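Local coordinates for protein ACDH-11, isoform b (Caenorhabditis elegans, PDB 4Y9J) that belongs to the acyl-CoA dehydrogenase family and binds flavin-adenine dinucleotide in a fold of helical domains around a middle beta domain, at residues B[253-258]-B[295-300]; B[34-39]-B[549-554]; B[516-521]-B[573-578]; B[110-115]-B[176-181]. All coordinates share one frame; numbering follows the deposited sequence.

Interaction 1: residues B[253-258]-B[295-300]; sequences SLFLLK and AERIGD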
loop_
_atom_site.group_PDB
_atom_site.type_symbol
_atom_site.label_atom_id
_atom_site.label_comp_id
_atom_site.label_asym_id
_atom_site.label_seq_id
_atom_site.Cartn_x
_atom_site.Cartn_y
_atom_site.Cartn_z
ATOM N N SER B 253 -4.445 37.401 18.917
ATOM C CA SER B 253 -5.752 37.780 18.440
ATOM C C SER B 253 -6.385 36.640 17.638
ATOM O O SER B 253 -5.696 35.722 17.142
ATOM C CB SER B 253 -5.633 39.061 17.623
ATOM O OG SER B 253 -5.014 40.154 18.361
ATOM N N LEU B 254 -7.703 36.697 17.510
ATOM C CA LEU B 254 -8.472 35.670 16.807
ATOM C C LEU B 254 -8.763 36.094 15.375
ATOM O O LEU B 254 -9.019 37.257 15.131
ATOM C CB LEU B 254 -9.804 35.448 17.537
ATOM C CG LEU B 254 -10.713 34.349 16.990
ATOM C CD1 LEU B 254 -10.062 32.985 17.065
ATOM C CD2 LEU B 254 -12.028 34.364 17.744
ATOM N N PHE B 255 -8.763 35.116 14.468
ATOM C CA PHE B 255 -8.960 35.322 13.039
ATOM C C PHE B 255 -9.864 34.286 12.458
ATOM O O PHE B 255 -9.872 33.116 12.874
ATOM C CB PHE B 255 -7.626 35.287 12.244
ATOM C CG PHE B 255 -6.682 36.378 12.608
ATOM C CD1 PHE B 255 -5.878 36.253 13.720
ATOM C CD2 PHE B 255 -6.626 37.532 11.878
ATOM C CE1 PHE B 255 -5.023 37.272 14.096
ATOM C CE2 PHE B 255 -5.748 38.577 12.237
ATOM C CZ PHE B 255 -4.947 38.429 13.355
ATOM N N LEU B 256 -10.563 34.713 11.444
ATOM C CA LEU B 256 -11.453 33.867 10.667
ATOM C C LEU B 256 -10.970 33.908 9.242
ATOM O O LEU B 256 -10.751 35.018 8.732
ATOM C CB LEU B 256 -12.917 34.374 10.695
ATOM C CG LEU B 256 -13.937 33.576 9.864
ATOM C CD1 LEU B 256 -14.181 32.179 10.392
ATOM C CD2 LEU B 256 -15.269 34.363 9.765
ATOM N N LEU B 257 -10.816 32.734 8.621
ATOM C CA LEU B 257 -10.423 32.649 7.215
ATOM C C LEU B 257 -11.098 31.586 6.417
ATOM O O LEU B 257 -11.592 30.582 6.983
ATOM C CB LEU B 257 -8.918 32.504 7.034
ATOM C CG LEU B 257 -8.224 31.194 7.385
ATOM C CD1 LEU B 257 -6.926 31.035 6.621
ATOM C CD2 LEU B 257 -7.919 31.099 8.811
ATOM N N LYS B 258 -11.141 31.819 5.099
ATOM C CA LYS B 258 -11.561 30.818 4.138
ATOM C C LYS B 258 -10.331 29.974 3.759
ATOM O O LYS B 258 -9.284 30.545 3.499
ATOM C CB LYS B 258 -12.149 31.414 2.864
ATOM C CG LYS B 258 -13.616 31.740 2.974
ATOM C CD LYS B 258 -14.127 32.271 1.682
ATOM C CE LYS B 258 -14.427 31.172 0.652
ATOM N NZ LYS B 258 -15.373 30.149 1.126
ATOM N N ALA B 295 -6.814 36.608 6.131
ATOM C CA ALA B 295 -7.662 36.347 7.245
ATOM C C ALA B 295 -8.243 37.649 7.830
ATOM O O ALA B 295 -7.581 38.718 7.809
ATOM C CB ALA B 295 -6.887 35.614 8.306
ATOM N N GLU B 296 -9.427 37.521 8.427
ATOM C CA GLU B 296 -10.132 38.696 9.034
ATOM C C GLU B 296 -10.057 38.656 10.556
ATOM O O GLU B 296 -10.367 37.635 11.152
ATOM C CB GLU B 296 -11.576 38.697 8.607
ATOM C CG GLU B 296 -11.866 38.519 7.134
ATOM C CD GLU B 296 -11.169 39.488 6.223
ATOM O OE1 GLU B 296 -10.831 40.597 6.675
ATOM O OE2 GLU B 296 -11.003 39.151 5.008
ATOM N N ARG B 297 -9.574 39.720 11.179
ATOM C CA ARG B 297 -9.497 39.764 12.627
ATOM C C ARG B 297 -10.884 39.910 13.219
ATOM O O ARG B 297 -11.617 40.795 12.811
ATOM C CB ARG B 297 -8.687 40.972 13.144
ATOM C CG ARG B 297 -8.435 40.900 14.664
ATOM C CD ARG B 297 -8.428 42.220 15.440
ATOM N NE ARG B 297 -9.098 43.324 14.764
ATOM C CZ ARG B 297 -10.177 43.967 15.186
ATOM N NH1 ARG B 297 -10.777 43.712 16.337
ATOM N NH2 ARG B 297 -10.641 44.929 14.442
ATOM N N ILE B 298 -11.170 39.139 14.262
ATOM C CA ILE B 298 -12.465 39.178 14.954
ATOM C C ILE B 298 -12.232 39.174 16.459
ATOM O O ILE B 298 -11.228 38.696 16.980
ATOM C CB ILE B 298 -13.389 37.997 14.521
ATOM C CG1 ILE B 298 -12.761 36.668 14.882
ATOM C CG2 ILE B 298 -13.732 38.108 13.052
ATOM C CD1 ILE B 298 -13.665 35.461 14.700
ATOM N N GLY B 299 -13.154 39.787 17.177
ATOM C CA GLY B 299 -12.922 40.078 18.561
ATOM C C GLY B 299 -11.873 41.166 18.739
ATOM O O GLY B 299 -11.271 41.660 17.806
ATOM N N ASP B 300 -11.609 41.460 19.986
ATOM C CA ASP B 300 -10.639 42.479 20.368
ATOM C C ASP B 300 -9.187 41.999 20.239
ATOM O O ASP B 300 -8.853 40.863 20.629
ATOM C CB ASP B 300 -10.901 42.827 21.830
ATOM C CG ASP B 300 -12.270 43.482 22.039
ATOM O OD1 ASP B 300 -12.694 44.246 21.157
ATOM O OD2 ASP B 300 -12.898 43.215 23.091
HETATM O O HOH W 1 -9.013 39.003 18.584
#
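The ring of Phe255 lies against the backbone of Arg297, turned obliquely to it. Ring atom CD2 of Phe255 is 3.7 Å from CA of Arg297, and CE2 reaches its CB. The Phe255 ring and the Arg297 guanidinium are nearly perpendicular, their planes 84° apart. Tyr215 meets the Phe255 ring edge-to-face. The guanidinium itself leads away from the strand pair: its NH1 bonds to Gly299 O at 2.6 Å, and its NH2 forms a salt bridge with Asp213.

The two strands run antiparallel. Leu256 and Glu296 form a hydrogen-bonded pair, with Leu256 N to Glu296 O at 2.9 Å and Glu296 N to Leu256 O at 2.8 Å. Phe255 and Arg297 are the non-hydrogen-bonded pair beside them. Farther along, Ile298 N donates to Leu254 O at 3.0 Å. A water then takes over: it accepts from Leu254 N and donates to the carbonyl oxygens of Ile298 and Asp300.

On the face of Leu254, Leu256 and Ile298, the contact is apolar. Ile298 holds CG1 between its backbone N and carbonyl carbon (chi1 62°), which carries CD1 to within 3.6 Å of Leu254 CD2. Glu296 starts on the face of Leu256, but its end leads away and its OE1 hydrogen-bonds to Thr214 OG1. Ala295 CB packs against Leu257 CB at 3.9 Å.

This pairing belongs to the beta sheet of the acyl-CoA dehydrogenase middle domain. Strand 252-258 is held between strand 285-298 and strand 231-238. Helix 166-175 packs on Leu256 through Leu167 and Ala168, while strand 214-225 flanks strand 285-298.

Interaction 2: residues B[34-39]-B[549-554]; sequences LDRTLR and VANQSD
Val549 meets Arg36 first. Its carbonyl O lies 3.2 Å from Arg36 CD, and its CG2 packs 3.9 Å from Arg36 O. Its CG1 comes near CB of Arg39, whose own NE forms a salt bridge with Asp35 one turn back in helix 34-41.

Asn551 follows, with ND2 3.2 Å from Arg36 CZ, over the centre of one guanidinium face. The amide is turned 47° from the guanidinium plane. Asn551 is the N-cap of helix 552-563 and forms a capping box with Asp554. Its OD1 accepts from Asp554 N at 3.1 Å, and Asp554 OD2 accepts from Asn551 N at 2.9 Å. Ser553 OG also donates to Asn551 OD1, which helps fix the amide's rotation.

Asp554 then receives Arg36 side-on. The arginine chain bends at chi3 (-58°), turning its guanidinium to the carboxylate. Arg36 NH2 reaches OD1 at 2.8 Å along a nearly straight bond (172°), in the guanidinium plane. Arg36 NE reaches the syn lone pair of OD2 at 3.0 Å, by a more bent bond. OD2 thus serves both the arginine and the helix cap. Asp589 of a neighbouring subunit forms a second salt bridge with Arg36 NH2 and is hydrogen-bonded to Ser553 OG.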
loop_
_atom_site.group_PDB
_atom_site.type_symbol
_atom_site.label_atom_id
_atom_site.label_comp_id
_atom_site.label_asym_id
_atom_site.label_seq_id
_atom_site.Cartn_x
_atom_site.Cartn_y
_atom_site.Cartn_z
ATOM N N LEU B 34 -31.184 6.589 27.490
ATOM C CA LEU B 34 -31.459 7.775 26.683
ATOM C C LEU B 34 -32.923 8.209 26.596
ATOM O O LEU B 34 -33.233 9.378 26.809
ATOM C CB LEU B 34 -30.939 7.549 25.254
ATOM C CG LEU B 34 -31.034 8.780 24.382
ATOM C CD1 LEU B 34 -30.418 9.987 25.070
ATOM C CD2 LEU B 34 -30.334 8.415 23.090
ATOM N N ASP B 35 -33.800 7.289 26.214
ATOM C CA ASP B 35 -35.195 7.633 26.070
ATOM C C ASP B 35 -35.805 8.014 27.446
ATOM O O ASP B 35 -36.548 8.995 27.532
ATOM C CB ASP B 35 -35.964 6.469 25.436
ATOM C CG ASP B 35 -37.484 6.764 25.242
ATOM O OD1 ASP B 35 -37.847 7.559 24.330
ATOM O OD2 ASP B 35 -38.300 6.172 25.980
ATOM N N ARG B 36 -35.534 7.236 28.505
ATOM C CA ARG B 36 -36.031 7.569 29.859
ATOM C C ARG B 36 -35.583 8.965 30.285
ATOM O O ARG B 36 -36.358 9.688 30.865
ATOM C CB ARG B 36 -35.642 6.517 30.908
ATOM C CG ARG B 36 -36.405 5.203 30.791
ATOM C CD ARG B 36 -36.443 4.388 32.070
ATOM N NE ARG B 36 -35.150 3.998 32.665
ATOM C CZ ARG B 36 -34.319 3.071 32.182
ATOM N NH1 ARG B 36 -34.596 2.411 31.061
ATOM N NH2 ARG B 36 -33.182 2.798 32.827
ATOM N N THR B 37 -34.353 9.344 29.946
ATOM C CA THR B 37 -33.756 10.619 30.316
ATOM C C THR B 37 -34.401 11.765 29.573
ATOM O O THR B 37 -34.706 12.800 30.183
ATOM C CB THR B 37 -32.262 10.612 30.002
ATOM O OG1 THR B 37 -31.664 9.528 30.696
ATOM C CG2 THR B 37 -31.597 11.930 30.394
ATOM N N LEU B 38 -34.658 11.581 28.271
ATOM C CA LEU B 38 -35.367 12.595 27.483
ATOM C C LEU B 38 -36.817 12.821 27.958
ATOM O O LEU B 38 -37.333 13.955 27.996
ATOM C CB LEU B 38 -35.379 12.246 25.969
ATOM C CG LEU B 38 -34.007 12.104 25.306
ATOM C CD1 LEU B 38 -34.170 11.786 23.810
ATOM C CD2 LEU B 38 -33.139 13.322 25.604
ATOM N N ARG B 39 -37.496 11.734 28.277
ATOM C CA ARG B 39 -38.820 11.838 28.905
ATOM C C ARG B 39 -38.847 12.741 30.145
ATOM O O ARG B 39 -39.808 13.420 30.361
ATOM C CB ARG B 39 -39.317 10.473 29.336
ATOM C CG ARG B 39 -39.878 9.602 28.249
ATOM C CD ARG B 39 -40.282 8.253 28.820
ATOM N NE ARG B 39 -40.774 7.432 27.730
ATOM C CZ ARG B 39 -41.999 7.536 27.218
ATOM N NH1 ARG B 39 -42.884 8.400 27.723
ATOM N NH2 ARG B 39 -42.353 6.758 26.203
ATOM N N VAL B 549 -40.672 7.460 35.729
ATOM C CA VAL B 549 -39.925 6.837 34.633
ATOM C C VAL B 549 -38.911 5.798 35.121
ATOM O O VAL B 549 -38.618 4.858 34.393
ATOM C CB VAL B 549 -39.220 7.859 33.668
ATOM C CG1 VAL B 549 -40.078 9.105 33.448
ATOM C CG2 VAL B 549 -37.852 8.266 34.171
ATOM N N ALA B 550 -38.420 5.946 36.343
ATOM C CA ALA B 550 -37.339 5.093 36.837
ATOM C C ALA B 550 -37.774 3.639 36.838
ATOM O O ALA B 550 -38.941 3.364 37.119
ATOM C CB ALA B 550 -36.980 5.514 38.254
ATOM N N ASN B 551 -36.875 2.702 36.513
ATOM C CA ASN B 551 -37.126 1.285 36.834
ATOM C C ASN B 551 -36.150 0.814 37.927
ATOM O O ASN B 551 -35.293 1.574 38.375
ATOM C CB ASN B 551 -37.038 0.415 35.577
ATOM C CG ASN B 551 -35.684 0.481 34.923
ATOM O OD1 ASN B 551 -34.667 0.591 35.605
ATOM N ND2 ASN B 551 -35.658 0.477 33.603
ATOM N N GLN B 552 -36.258 -0.441 38.324
ATOM C CA GLN B 552 -35.439 -1.007 39.404
ATOM C C GLN B 552 -33.933 -0.876 39.102
ATOM O O GLN B 552 -33.144 -0.567 39.994
ATOM C CB GLN B 552 -35.837 -2.454 39.666
ATOM C CG GLN B 552 -35.166 -3.079 40.887
ATOM C CD GLN B 552 -35.463 -2.317 42.161
ATOM O OE1 GLN B 552 -36.477 -1.690 42.265
ATOM N NE2 GLN B 552 -34.560 -2.340 43.106
ATOM N N SER B 553 -33.554 -1.042 37.845
ATOM C CA SER B 553 -32.131 -0.924 37.466
ATOM C C SER B 553 -31.652 0.499 37.792
ATOM O O SER B 553 -30.508 0.695 38.195
ATOM C CB SER B 553 -31.912 -1.224 35.985
ATOM O OG SER B 553 -32.015 -0.049 35.121
ATOM N N ASP B 554 -32.533 1.499 37.688
ATOM C CA ASP B 554 -32.116 2.863 37.927
ATOM C C ASP B 554 -31.726 3.050 39.385
ATOM O O ASP B 554 -30.738 3.743 39.679
ATOM C CB ASP B 554 -33.222 3.865 37.536
ATOM C CG ASP B 554 -33.417 3.980 36.006
ATOM O OD1 ASP B 554 -32.431 3.951 35.228
ATOM O OD2 ASP B 554 -34.587 4.154 35.559
#

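Interaction 3: residues B[516-521]-B[573-578]; sequences GETRID and EWFASE
Arg519 N donates to Phe575 O at 2.8 Å. Two residues on, Ser577 N donates to Glu517 O at 3.1 Å. Together the two bonds make a single beta-type bridge centred on Thr518 and Ala576. The CA of Thr518 adds a CA-H...O contact to Phe575 O.

Side chains fill in around the bridge. Ser577 OG lies 3.2 Å from CG of Arg519, against the aliphatic start of that side chain. With CG1 anti to the backbone N (chi1 -173°), Ile520 brings that atom to 4.0 Å from Phe575 CE2. The two side chains lie side by side, pointing the same way.

The next layer sets the arginine. The Arg519 chain bends at chi2 and chi3, and its guanidinium turns back to Asp521 of its own segment. It grips the carboxylate side-on: NH2 to OD2 at 2.7 Å and NE to OD1 at 3.1 Å, both close to the guanidinium plane. Pro352 of a neighbouring subunit packs on Arg519 and Asp521. At the other end a water accepts from Glu578 N at 3.0 Å and makes a weak bond to Glu517 O. The carboxylates of Glu517 and Glu578 are also close, which would probably be mildly unfavourable.

Both segments belong to the acyl-CoA dehydrogenase 11 C-terminal domain-like region. The bridge ties the loop between helices 486-512 and 524-545 to the start of helix 577-587. Helix 486-512 backs it, with Leu506 against Ile520 and Ala509 against Phe575.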
loop_
_atom_site.group_PDB
_atom_site.type_symbol
_atom_site.label_atom_id
_atom_site.label_comp_id
_atom_site.label_asym_id
_atom_site.label_seq_id
_atom_site.Cartn_x
_atom_site.Cartn_y
_atom_site.Cartn_z
ATOM N N GLY B 516 2.986 29.148 51.898
ATOM C CA GLY B 516 3.821 28.697 50.808
ATOM C C GLY B 516 4.066 27.182 50.754
ATOM O O GLY B 516 4.848 26.762 49.931
ATOM N N GLU B 517 3.406 26.379 51.605
ATOM C CA GLU B 517 3.606 24.918 51.664
ATOM C C GLU B 517 2.434 24.047 51.128
ATOM O O GLU B 517 2.306 22.870 51.503
ATOM C CB GLU B 517 3.907 24.482 53.106
ATOM C CG GLU B 517 5.012 25.264 53.858
ATOM C CD GLU B 517 6.285 25.456 53.038
ATOM O OE1 GLU B 517 6.858 24.450 52.555
ATOM O OE2 GLU B 517 6.706 26.621 52.864
ATOM N N THR B 518 1.594 24.616 50.272
ATOM C CA THR B 518 0.419 23.923 49.727
ATOM C C THR B 518 0.451 24.042 48.217
ATOM O O THR B 518 0.765 25.110 47.683
ATOM C CB THR B 518 -0.842 24.565 50.306
ATOM O OG1 THR B 518 -0.823 24.388 51.726
ATOM C CG2 THR B 518 -2.097 23.991 49.757
ATOM N N ARG B 519 0.175 22.943 47.517
ATOM C CA ARG B 519 0.213 22.908 46.035
ATOM C C ARG B 519 -1.078 22.250 45.558
ATOM O O ARG B 519 -1.137 21.062 45.321
ATOM C CB ARG B 519 1.456 22.164 45.508
ATOM C CG ARG B 519 2.786 22.792 45.913
ATOM C CD ARG B 519 3.378 23.909 45.038
ATOM N NE ARG B 519 3.075 23.865 43.574
ATOM C CZ ARG B 519 3.921 24.256 42.580
ATOM N NH1 ARG B 519 5.172 24.662 42.873
ATOM N NH2 ARG B 519 3.547 24.229 41.266
ATOM N N ILE B 520 -2.127 23.062 45.420
ATOM C CA ILE B 520 -3.425 22.568 45.023
ATOM C C ILE B 520 -3.357 22.041 43.603
ATOM O O ILE B 520 -4.117 21.140 43.237
ATOM C CB ILE B 520 -4.516 23.689 45.137
ATOM C CG1 ILE B 520 -5.901 23.109 44.884
ATOM C CG2 ILE B 520 -4.214 24.826 44.155
ATOM C CD1 ILE B 520 -7.039 23.967 45.408
ATOM N N ASP B 521 -2.480 22.626 42.788
ATOM C CA ASP B 521 -2.263 22.164 41.444
ATOM C C ASP B 521 -1.880 20.663 41.369
ATOM O O ASP B 521 -2.265 19.990 40.427
ATOM C CB ASP B 521 -1.207 23.019 40.708
ATOM C CG ASP B 521 0.101 23.185 41.483
ATOM O OD1 ASP B 521 0.092 23.622 42.663
ATOM O OD2 ASP B 521 1.170 23.006 40.862
ATOM N N GLU B 573 -2.971 15.456 53.131
ATOM C CA GLU B 573 -1.531 15.331 52.903
ATOM C C GLU B 573 -1.097 15.327 51.452
ATOM O O GLU B 573 0.055 15.664 51.141
ATOM C CB GLU B 573 -0.937 14.121 53.646
ATOM C CG GLU B 573 -1.494 12.797 53.197
ATOM C CD GLU B 573 -2.731 12.386 53.957
ATOM O OE1 GLU B 573 -3.396 13.263 54.576
ATOM O OE2 GLU B 573 -3.042 11.170 53.894
ATOM N N TRP B 574 -2.014 15.032 50.520
ATOM C CA TRP B 574 -1.645 15.131 49.121
ATOM C C TRP B 574 -1.406 16.558 48.629
ATOM O O TRP B 574 -0.801 16.792 47.557
ATOM C CB TRP B 574 -2.636 14.365 48.224
ATOM C CG TRP B 574 -2.809 12.909 48.632
ATOM C CD1 TRP B 574 -2.006 12.214 49.461
ATOM C CD2 TRP B 574 -3.833 11.987 48.199
ATOM N NE1 TRP B 574 -2.454 10.918 49.600
ATOM C CE2 TRP B 574 -3.547 10.735 48.806
ATOM C CE3 TRP B 574 -4.924 12.068 47.293
ATOM C CZ2 TRP B 574 -4.347 9.612 48.628
ATOM C CZ3 TRP B 574 -5.718 10.929 47.102
ATOM C CH2 TRP B 574 -5.421 9.716 47.779
ATOM N N PHE B 575 -1.924 17.526 49.366
ATOM C CA PHE B 575 -1.738 18.930 49.032
ATOM C C PHE B 575 -0.338 19.461 49.414
ATOM O O PHE B 575 0.066 20.552 48.986
ATOM C CB PHE B 575 -2.784 19.786 49.798
ATOM C CG PHE B 575 -4.211 19.696 49.256
ATOM C CD1 PHE B 575 -5.004 18.583 49.498
ATOM C CD2 PHE B 575 -4.792 20.773 48.590
ATOM C CE1 PHE B 575 -6.315 18.526 49.041
ATOM C CE2 PHE B 575 -6.102 20.711 48.125
ATOM C CZ PHE B 575 -6.870 19.603 48.372
ATOM N N ALA B 576 0.397 18.741 50.246
ATOM C CA ALA B 576 1.575 19.326 50.854
ATOM C C ALA B 576 2.712 19.434 49.866
ATOM O O ALA B 576 2.876 18.592 49.036
ATOM C CB ALA B 576 1.990 18.524 52.070
ATOM N N SER B 577 3.476 20.511 49.949
ATOM C CA SER B 577 4.614 20.742 49.067
ATOM C C SER B 577 5.715 19.707 49.270
ATOM O O SER B 577 6.420 19.350 48.324
ATOM C CB SER B 577 5.192 22.143 49.279
ATOM O OG SER B 577 4.394 23.119 48.607
ATOM N N GLU B 578 5.817 19.175 50.463
ATOM C CA GLU B 578 6.834 18.126 50.731
ATOM C C GLU B 578 6.520 16.863 49.938
ATOM O O GLU B 578 7.410 16.134 49.565
ATOM C CB GLU B 578 6.952 17.781 52.235
ATOM C CG GLU B 578 7.097 19.009 53.092
ATOM C CD GLU B 578 8.431 19.742 52.941
ATOM O OE1 GLU B 578 9.236 19.422 52.019
ATOM O OE2 GLU B 578 8.652 20.652 53.782
HETATM O O HOH W 2 4.547 20.596 52.835
#

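Interaction 4: residues B[110-115]-B[176-181]; sequences VISIGY and RSRDPS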
loop_
_atom_site.group_PDB
_atom_site.type_symbol
_atom_site.label_atom_id
_atom_site.label_comp_id
_atom_site.label_asym_id
_atom_site.label_seq_id
_atom_site.Cartn_x
_atom_site.Cartn_y
_atom_site.Cartn_z
ATOM N N VAL B 110 -27.602 18.041 12.312
ATOM C CA VAL B 110 -26.764 17.823 13.432
ATOM C C VAL B 110 -26.189 19.116 14.030
ATOM O O VAL B 110 -25.954 19.177 15.239
ATOM C CB VAL B 110 -25.636 16.844 13.019
ATOM C CG1 VAL B 110 -24.521 16.922 13.965
ATOM C CG2 VAL B 110 -26.232 15.465 12.850
ATOM N N ILE B 111 -25.957 20.127 13.193
ATOM C CA ILE B 111 -25.643 21.496 13.625
ATOM C C ILE B 111 -26.938 22.313 13.761
ATOM O O ILE B 111 -27.141 22.971 14.787
ATOM C CB ILE B 111 -24.743 22.249 12.602
ATOM C CG1 ILE B 111 -23.470 21.434 12.320
ATOM C CG2 ILE B 111 -24.343 23.647 13.136
ATOM C CD1 ILE B 111 -22.752 21.002 13.555
ATOM N N SER B 112 -27.801 22.291 12.746
ATOM C CA SER B 112 -28.961 23.175 12.715
ATOM C C SER B 112 -29.844 23.077 13.911
ATOM O O SER B 112 -30.437 24.069 14.345
ATOM C CB SER B 112 -29.870 22.914 11.469
ATOM O OG SER B 112 -29.017 22.614 10.401
ATOM N N ILE B 113 -30.099 21.864 14.340
ATOM C CA ILE B 113 -30.995 21.635 15.477
ATOM C C ILE B 113 -30.533 22.495 16.669
ATOM O O ILE B 113 -31.379 23.084 17.361
ATOM C CB ILE B 113 -31.130 20.113 15.792
ATOM C CG1 ILE B 113 -32.005 19.421 14.724
ATOM C CG2 ILE B 113 -31.728 19.844 17.173
ATOM C CD1 ILE B 113 -31.769 17.918 14.641
ATOM N N GLY B 114 -29.233 22.590 16.924
ATOM C CA GLY B 114 -28.730 23.362 18.049
ATOM C C GLY B 114 -29.035 24.839 18.056
ATOM O O GLY B 114 -28.978 25.470 19.114
ATOM N N TYR B 115 -29.389 25.378 16.887
ATOM C CA TYR B 115 -29.622 26.807 16.692
ATOM C C TYR B 115 -30.999 27.176 16.103
ATOM O O TYR B 115 -31.223 28.339 15.803
ATOM C CB TYR B 115 -28.524 27.430 15.801
ATOM C CG TYR B 115 -27.161 27.251 16.407
ATOM C CD1 TYR B 115 -26.694 28.174 17.325
ATOM C CD2 TYR B 115 -26.355 26.143 16.100
ATOM C CE1 TYR B 115 -25.482 27.979 17.980
ATOM C CE2 TYR B 115 -25.113 25.962 16.702
ATOM C CZ TYR B 115 -24.655 26.916 17.627
ATOM O OH TYR B 115 -23.446 26.771 18.274
ATOM N N ARG B 176 -24.716 26.480 9.621
ATOM C CA ARG B 176 -26.011 25.985 10.118
ATOM C C ARG B 176 -26.918 25.388 9.045
ATOM O O ARG B 176 -28.018 24.971 9.340
ATOM C CB ARG B 176 -26.820 27.179 10.704
ATOM C CG ARG B 176 -26.209 27.822 11.891
ATOM C CD ARG B 176 -26.907 29.152 12.200
ATOM N NE ARG B 176 -28.315 28.934 12.526
ATOM C CZ ARG B 176 -29.205 29.896 12.770
ATOM N NH1 ARG B 176 -28.860 31.191 12.680
ATOM N NH2 ARG B 176 -30.473 29.553 13.036
ATOM N N SER B 177 -26.553 25.416 7.769
ATOM C CA SER B 177 -27.494 24.991 6.746
ATOM C C SER B 177 -27.805 23.523 6.730
ATOM O O SER B 177 -26.929 22.663 6.943
ATOM C CB SER B 177 -26.955 25.348 5.415
ATOM O OG SER B 177 -27.830 24.997 4.376
ATOM N N ARG B 178 -29.062 23.220 6.460
ATOM C CA ARG B 178 -29.488 21.818 6.248
ATOM C C ARG B 178 -29.359 21.380 4.788
ATOM O O ARG B 178 -29.592 20.229 4.468
ATOM C CB ARG B 178 -30.930 21.634 6.758
ATOM C CG ARG B 178 -31.015 21.870 8.264
ATOM C CD ARG B 178 -32.307 21.472 8.991
ATOM N NE ARG B 178 -32.461 20.001 9.060
ATOM C CZ ARG B 178 -33.015 19.299 10.054
ATOM N NH1 ARG B 178 -33.406 19.863 11.215
ATOM N NH2 ARG B 178 -33.141 17.982 9.895
ATOM N N ASP B 179 -29.025 22.317 3.910
ATOM C CA ASP B 179 -28.839 22.063 2.466
ATOM C C ASP B 179 -27.426 21.521 2.217
ATOM O O ASP B 179 -26.441 22.242 2.273
ATOM C CB ASP B 179 -29.038 23.349 1.666
ATOM C CG ASP B 179 -29.061 23.116 0.172
ATOM O OD1 ASP B 179 -28.551 22.106 -0.363
ATOM O OD2 ASP B 179 -29.616 23.953 -0.495
ATOM N N PRO B 180 -27.333 20.246 1.932
ATOM C CA PRO B 180 -26.024 19.589 1.766
ATOM C C PRO B 180 -25.209 20.208 0.658
ATOM O O PRO B 180 -23.998 20.147 0.726
ATOM C CB PRO B 180 -26.370 18.128 1.454
ATOM C CG PRO B 180 -27.797 18.096 1.169
ATOM C CD PRO B 180 -28.455 19.387 1.548
ATOM N N SER B 181 -25.855 20.798 -0.342
ATOM C CA SER B 181 -25.123 21.524 -1.397
ATOM C C SER B 181 -24.591 22.886 -0.968
ATOM O O SER B 181 -23.836 23.504 -1.707
ATOM C CB SER B 181 -26.010 21.705 -2.670
ATOM O OG SER B 181 -26.888 22.855 -2.531
HETATM O O HOH W 3 -30.170 26.464 12.649
#
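Ser112 sets OG beside its backbone N (chi1 -37°), and this points the hydroxyl at the carbonyl of Arg176. Arg176 in turn bends its chain at chi3 (62°), which swings its guanidinium back along Tyr115. Ser112 OG donates to Arg176 O at 2.8 Å, arriving from above the carbonyl plane. The same Ser112 OG lies 3.0 Å from CG of Arg178, so the hydroxyl sits close to both a backbone oxygen and the start of the Arg178 side chain.

NE of Arg176 rests 3.6 Å from CB of Tyr115, at the root of the aromatic side chain. A water in the guanidinium plane accepts from Arg176 NE at 3.1 Å and donates to Ser112 O at 2.9 Å. It gives the arginine a second, indirect link to the serine. The NH2 group forms a salt bridge with Asp117. Arg178 crosses Ile113 obliquely, with NH1 3.8 Å from Ile113 CG1, and its NH2 bonds to the carbonyl of Glu107. The Tyr115 hydroxyl bonds to Asp150, and Arg125 makes a cation-pi contact with its ring.

The 176-181 loop is shaped by two small turns. Ser177 OG accepts from Asp179 N at 3.0 Å, an ST turn, and Asp179 OD1 accepts from Ser181 N, an Asx turn. The contact joins two connections of the helical N-terminal domain: the loop between helices 96-107 and 121-135, and the exit from helix 166-175 toward strand 186-189 of the middle-domain sheet.

Along the chain, interaction 2 opens first and spans almost the whole protein, joining the N-terminal helix 34-41 to helix 552-563. Interaction 4 and then interaction 1 fall within that span. Interaction 3 starts after them and alternates with interaction 2. Interactions 1 and 4 are neighbours, their centres 23 Å apart, and helix 166-175 relates them: it packs on 253-258 and leads into 176-181. Interactions 2 and 3 are 42 Å apart between centres, but both involve the C-terminal helical region and both touch the second subunit. The four contacts thus link N-terminal helices, middle sheet and C-terminal helices, and two of them reach into the assembly.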